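Local structure of metallo-beta-lactamase domain-containing protein 1 (Thermotoga maritima, 1ZTC) at residues P71-V82 against F93-Y104. The protein is a nickel-bound member of the metallo-beta-lactamase superfamily and probably acts as a hydrolase, perhaps an endoribonuclease. Sequence-based numbering, arbitrary orientation.
Sequences PDDITDVLFTHV and FENATFYVHEVY. With NI (nickel (II) ion), chain F.
Pro-71 and Ile-74 receive the ring of Phe-93 at the start of a beta-alpha-beta crossover of the metallo-beta-lactamase fold, in which parallel strands 76-78 and 97-101 are linked through helix 84-87. The Pro-71 carbonyl oxygen lies at the ring edge, in its plane, while CG1 of Ile-74 meets Phe-93 CD1 at 3.5 Å. Asp-72 offers its backbone O to Asn-95 ND2, which reaches a lone pair in the carbonyl plane with an almost straight bond (175°); its carboxylate turns instead to Arg-118 of the second subunit. From Thr-75 onward the backbones zip together in the alternating ladder of parallel strands, beginning with Thr-97 N on Thr-75 O. Asp-76 and Tyr-99 share one sheet face. With CG of Asp-76 beside its own backbone N (chi1 -56°), OD1 accepts the Tyr-99 hydroxyl, OH to OD1 2.5 Å, on its anti side. The same oxygen pairs with Arg-45, and OD2 accepts Thr-75 OG1, so three partners fix this buried carboxylate and would favour its charged form. Val-77 N and O bind Thr-97 O and Tyr-99 N. On the other face Val-77 CB lies 3.6 Å from Phe-98 CD1, the side chains alongside each other, and CG2 tucks against Ala-96. Leu-78 returns to the tyrosine side, its CG 3.8 Å from Tyr-99 CB. Phe-79 N reaches Tyr-99 O, and its ring touches that of Phe-98 at the rims, Phe-79 CZ to Phe-98 CD1 3.7 Å, neither lying over the other, their planes 13° apart. Thr-80 OG1 accepts ND1 of His-81 close to the imidazole plane, a second-shell bond that orients the ring. His-81 NE2 binds nickel at 2.2 Å, in a site completed by His-83, His-152, Asp-174 and two waters. Val-82 CG2 reaches Tyr-104 CB and lies 3.8 Å from Val-100 CG2.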
loop_
_atom_site.group_PDB
_atom_site.type_symbol
_atom_site.label_atom_id
_atom_site.label_comp_id
_atom_site.label_asym_id
_atom_site.label_seq_id
_atom_site.Cartn_x
_atom_site.Cartn_y
_atom_site.Cartn_z
ATOM N N PRO A 71 14.829 19.148 11.258
ATOM C CA PRO A 71 15.653 18.881 10.077
ATOM C C PRO A 71 16.887 19.794 9.977
ATOM O O PRO A 71 17.909 19.373 9.483
ATOM C CB PRO A 71 14.681 19.164 8.915
ATOM C CG PRO A 71 13.318 18.898 9.485
ATOM C CD PRO A 71 13.404 19.366 10.913
ATOM N N ASP A 72 16.773 21.029 10.441
ATOM C CA ASP A 72 17.890 21.981 10.423
ATOM C C ASP A 72 19.080 21.561 11.265
ATOM O O ASP A 72 20.166 22.115 11.118
ATOM C CB ASP A 72 17.449 23.365 10.914
ATOM C CG ASP A 72 16.351 23.968 10.058
ATOM O OD1 ASP A 72 16.237 23.601 8.873
ATOM O OD2 ASP A 72 15.586 24.796 10.580
ATOM N N ASP A 73 18.869 20.596 12.160
ATOM C CA ASP A 73 19.936 20.124 13.052
ATOM C C ASP A 73 20.722 18.980 12.453
ATOM O O ASP A 73 21.730 18.569 13.007
ATOM C CB ASP A 73 19.359 19.676 14.398
ATOM C CG ASP A 73 18.621 20.807 15.143
ATOM O OD1 ASP A 73 19.141 21.947 15.248
ATOM O OD2 ASP A 73 17.515 20.533 15.634
ATOM N N ILE A 74 20.274 18.447 11.327
ATOM C CA ILE A 74 20.996 17.359 10.691
ATOM C C ILE A 74 22.225 17.928 9.983
ATOM O O ILE A 74 22.095 18.792 9.136
ATOM C CB ILE A 74 20.092 16.620 9.681
ATOM C CG1 ILE A 74 18.857 16.036 10.405
ATOM C CG2 ILE A 74 20.872 15.562 8.927
ATOM C CD1 ILE A 74 19.158 15.179 11.635
ATOM N N THR A 75 23.392 17.392 10.342
ATOM C CA THR A 75 24.697 17.842 9.875
ATOM C C THR A 75 25.255 17.002 8.718
ATOM O O THR A 75 26.043 17.486 7.938
ATOM C CB THR A 75 25.720 17.787 11.049
ATOM O OG1 THR A 75 25.796 16.441 11.570
ATOM C CG2 THR A 75 25.291 18.735 12.159
ATOM N N ASP A 76 24.879 15.729 8.645
ATOM C CA ASP A 76 25.467 14.815 7.672
ATOM C C ASP A 76 24.420 13.834 7.182
ATOM O O ASP A 76 23.647 13.291 7.980
ATOM C CB ASP A 76 26.637 14.025 8.279
ATOM C CG ASP A 76 27.730 14.921 8.854
ATOM O OD1 ASP A 76 28.686 15.254 8.119
ATOM O OD2 ASP A 76 27.631 15.302 10.035
ATOM N N VAL A 77 24.408 13.597 5.874
ATOM C CA VAL A 77 23.491 12.630 5.280
ATOM C C VAL A 77 24.252 11.776 4.287
ATOM O O VAL A 77 24.886 12.308 3.366
ATOM C CB VAL A 77 22.296 13.317 4.565
ATOM C CG1 VAL A 77 21.404 12.286 3.870
ATOM C CG2 VAL A 77 21.489 14.117 5.565
ATOM N N LEU A 78 24.218 10.465 4.506
ATOM C CA LEU A 78 24.892 9.514 3.626
ATOM C C LEU A 78 23.867 8.666 2.872
ATOM O O LEU A 78 22.799 8.327 3.406
ATOM C CB LEU A 78 25.846 8.623 4.421
ATOM C CG LEU A 78 26.918 9.357 5.229
ATOM C CD1 LEU A 78 26.419 9.737 6.608
ATOM C CD2 LEU A 78 28.144 8.496 5.367
ATOM N N PHE A 79 24.202 8.342 1.629
ATOM C CA PHE A 79 23.347 7.533 0.779
ATOM C C PHE A 79 23.992 6.207 0.436
ATOM O O PHE A 79 25.111 6.159 -0.063
ATOM C CB PHE A 79 23.046 8.240 -0.548
ATOM C CG PHE A 79 22.468 9.626 -0.410
ATOM C CD1 PHE A 79 21.306 9.844 0.324
ATOM C CD2 PHE A 79 23.049 10.699 -1.081
ATOM C CE1 PHE A 79 20.754 11.113 0.433
ATOM C CE2 PHE A 79 22.513 11.963 -0.973
ATOM C CZ PHE A 79 21.343 12.171 -0.218
ATOM N N THR A 80 23.264 5.121 0.655
ATOM C CA THR A 80 23.668 3.847 0.089
ATOM C C THR A 80 23.711 3.968 -1.423
ATOM O O THR A 80 24.668 3.554 -2.056
ATOM C CB THR A 80 22.753 2.701 0.519
ATOM O OG1 THR A 80 21.404 2.957 0.123
ATOM C CG2 THR A 80 22.850 2.517 2.023
ATOM N N HIS A 81 22.683 4.580 -2.001
ATOM C CA HIS A 81 22.677 4.817 -3.414
ATOM C C HIS A 81 21.601 5.810 -3.826
ATOM O O HIS A 81 20.726 6.151 -3.037
ATOM C CB HIS A 81 22.493 3.498 -4.157
ATOM C CG HIS A 81 21.170 2.845 -3.941
ATOM N ND1 HIS A 81 20.699 2.500 -2.692
ATOM C CD2 HIS A 81 20.243 2.421 -4.827
ATOM C CE1 HIS A 81 19.544 1.887 -2.823
ATOM N NE2 HIS A 81 19.241 1.839 -4.104
ATOM N N VAL A 82 21.640 6.210 -5.093
ATOM C CA VAL A 82 20.794 7.264 -5.600
ATOM C C VAL A 82 19.548 6.678 -6.237
ATOM O O VAL A 82 19.442 6.593 -7.445
ATOM C CB VAL A 82 21.600 8.143 -6.569
ATOM C CG1 VAL A 82 20.694 9.273 -7.136
ATOM C CG2 VAL A 82 22.775 8.693 -5.830
ATOM N N PHE A 93 16.933 18.611 4.494
ATOM C CA PHE A 93 18.111 18.908 5.312
ATOM C C PHE A 93 19.008 19.943 4.617
ATOM O O PHE A 93 19.931 19.609 3.888
ATOM C CB PHE A 93 18.837 17.618 5.661
ATOM C CG PHE A 93 17.919 16.557 6.192
ATOM C CD1 PHE A 93 17.258 16.746 7.391
ATOM C CD2 PHE A 93 17.653 15.421 5.462
ATOM C CE1 PHE A 93 16.351 15.801 7.856
ATOM C CE2 PHE A 93 16.766 14.472 5.922
ATOM C CZ PHE A 93 16.121 14.660 7.134
ATOM N N GLU A 94 18.731 21.206 4.896
ATOM C CA GLU A 94 19.375 22.324 4.210
ATOM C C GLU A 94 20.782 22.597 4.716
ATOM O O GLU A 94 21.546 23.317 4.064
ATOM C CB GLU A 94 18.608 23.649 4.436
ATOM C CG GLU A 94 17.064 23.602 4.516
ATOM C CD GLU A 94 16.355 23.879 3.204
ATOM O OE1 GLU A 94 16.960 24.495 2.294
ATOM O OE2 GLU A 94 15.171 23.484 3.097
ATOM N N ASN A 95 21.096 22.089 5.904
ATOM C CA ASN A 95 22.384 22.369 6.563
ATOM C C ASN A 95 23.354 21.187 6.552
ATOM O O ASN A 95 24.427 21.252 7.135
ATOM C CB ASN A 95 22.149 22.770 8.023
ATOM C CG ASN A 95 21.424 24.093 8.166
ATOM O OD1 ASN A 95 21.598 24.999 7.352
ATOM N ND2 ASN A 95 20.623 24.221 9.231
ATOM N N ALA A 96 22.984 20.115 5.880
ATOM C CA ALA A 96 23.747 18.893 5.890
ATOM C C ALA A 96 24.791 18.853 4.788
ATOM O O ALA A 96 24.655 19.479 3.735
ATOM C CB ALA A 96 22.814 17.708 5.745
ATOM N N THR A 97 25.860 18.125 5.075
ATOM C CA THR A 97 26.782 17.675 4.053
ATOM C C THR A 97 26.284 16.314 3.606
ATOM O O THR A 97 25.931 15.471 4.439
ATOM C CB THR A 97 28.190 17.572 4.613
ATOM O OG1 THR A 97 28.542 18.850 5.154
ATOM C CG2 THR A 97 29.192 17.154 3.521
ATOM N N PHE A 98 26.261 16.117 2.290
ATOM C CA PHE A 98 25.808 14.891 1.681
ATOM C C PHE A 98 26.960 14.043 1.216
ATOM O O PHE A 98 27.914 14.570 0.666
ATOM C CB PHE A 98 24.873 15.216 0.509
ATOM C CG PHE A 98 23.630 15.915 0.944
ATOM C CD1 PHE A 98 22.575 15.187 1.468
ATOM C CD2 PHE A 98 23.534 17.304 0.891
ATOM C CE1 PHE A 98 21.427 15.810 1.921
ATOM C CE2 PHE A 98 22.381 17.941 1.349
ATOM C CZ PHE A 98 21.327 17.182 1.866
ATOM N N TYR A 99 26.866 12.722 1.429
ATOM C CA TYR A 99 27.958 11.792 1.074
ATOM C C TYR A 99 27.406 10.725 0.165
ATOM O O TYR A 99 26.393 10.091 0.484
ATOM C CB TYR A 99 28.559 11.105 2.309
ATOM C CG TYR A 99 29.094 12.029 3.376
ATOM C CD1 TYR A 99 28.229 12.803 4.129
ATOM C CD2 TYR A 99 30.454 12.084 3.675
ATOM C CE1 TYR A 99 28.678 13.627 5.118
ATOM C CE2 TYR A 99 30.932 12.940 4.674
ATOM C CZ TYR A 99 30.020 13.705 5.390
ATOM O OH TYR A 99 30.415 14.555 6.389
ATOM N N VAL A 100 28.104 10.505 -0.938
ATOM C CA VAL A 100 27.632 9.627 -2.004
ATOM C C VAL A 100 28.849 9.164 -2.809
ATOM O O VAL A 100 29.833 9.901 -2.911
ATOM C CB VAL A 100 26.592 10.381 -2.938
ATOM C CG1 VAL A 100 27.216 11.547 -3.617
ATOM C CG2 VAL A 100 25.955 9.469 -3.962
ATOM N N HIS A 101 28.776 7.956 -3.367
ATOM C CA HIS A 101 29.862 7.440 -4.189
ATOM C C HIS A 101 30.000 8.249 -5.466
ATOM O O HIS A 101 29.008 8.549 -6.146
ATOM C CB HIS A 101 29.670 5.947 -4.526
ATOM C CG HIS A 101 30.900 5.313 -5.115
ATOM N ND1 HIS A 101 31.302 5.539 -6.412
ATOM C CD2 HIS A 101 31.854 4.526 -4.557
ATOM C CE1 HIS A 101 32.437 4.896 -6.638
ATOM N NE2 HIS A 101 32.788 4.268 -5.529
ATOM N N GLU A 102 31.245 8.577 -5.807
ATOM C CA GLU A 102 31.559 9.472 -6.919
ATOM C C GLU A 102 30.973 9.062 -8.275
ATOM O O GLU A 102 30.660 9.918 -9.109
ATOM C CB GLU A 102 33.090 9.638 -7.043
ATOM C CG GLU A 102 33.863 8.321 -7.226
ATOM C CD GLU A 102 35.350 8.505 -7.412
ATOM O OE1 GLU A 102 35.847 9.655 -7.370
ATOM O OE2 GLU A 102 36.025 7.473 -7.598
ATOM N N VAL A 103 30.762 7.767 -8.483
ATOM C CA VAL A 103 30.353 7.274 -9.786
ATOM C C VAL A 103 28.867 7.589 -10.096
ATOM O O VAL A 103 28.418 7.397 -11.212
ATOM C CB VAL A 103 30.772 5.766 -9.932
ATOM C CG1 VAL A 103 29.852 4.867 -9.209
ATOM C CG2 VAL A 103 30.875 5.342 -11.359
ATOM N N TYR A 104 28.139 8.156 -9.132
ATOM C CA TYR A 104 26.776 8.630 -9.386
ATOM C C TYR A 104 26.780 9.721 -10.449
ATOM O O TYR A 104 25.848 9.823 -11.240
ATOM C CB TYR A 104 26.082 9.107 -8.097
ATOM C CG TYR A 104 26.079 10.596 -7.845
ATOM C CD1 TYR A 104 27.140 11.215 -7.206
ATOM C CD2 TYR A 104 25.009 11.387 -8.257
ATOM C CE1 TYR A 104 27.144 12.591 -6.985
ATOM C CE2 TYR A 104 25.001 12.769 -8.031
ATOM C CZ TYR A 104 26.062 13.366 -7.394
ATOM O OH TYR A 104 26.057 14.734 -7.172
HETATM NI NI NI F . 17.671 0.664 -4.990
HETATM O O HOH W 1 19.961 20.044 7.794
HETATM O O HOH W 2 16.983 21.611 7.327
HETATM O O HOH W 3 27.365 19.726 7.911
HETATM O O HOH W 4 26.426 6.281 -2.820
HETATM O O HOH W 5 15.844 1.635 -4.276
HETATM O O HOH W 6 15.738 -0.596 -5.749
#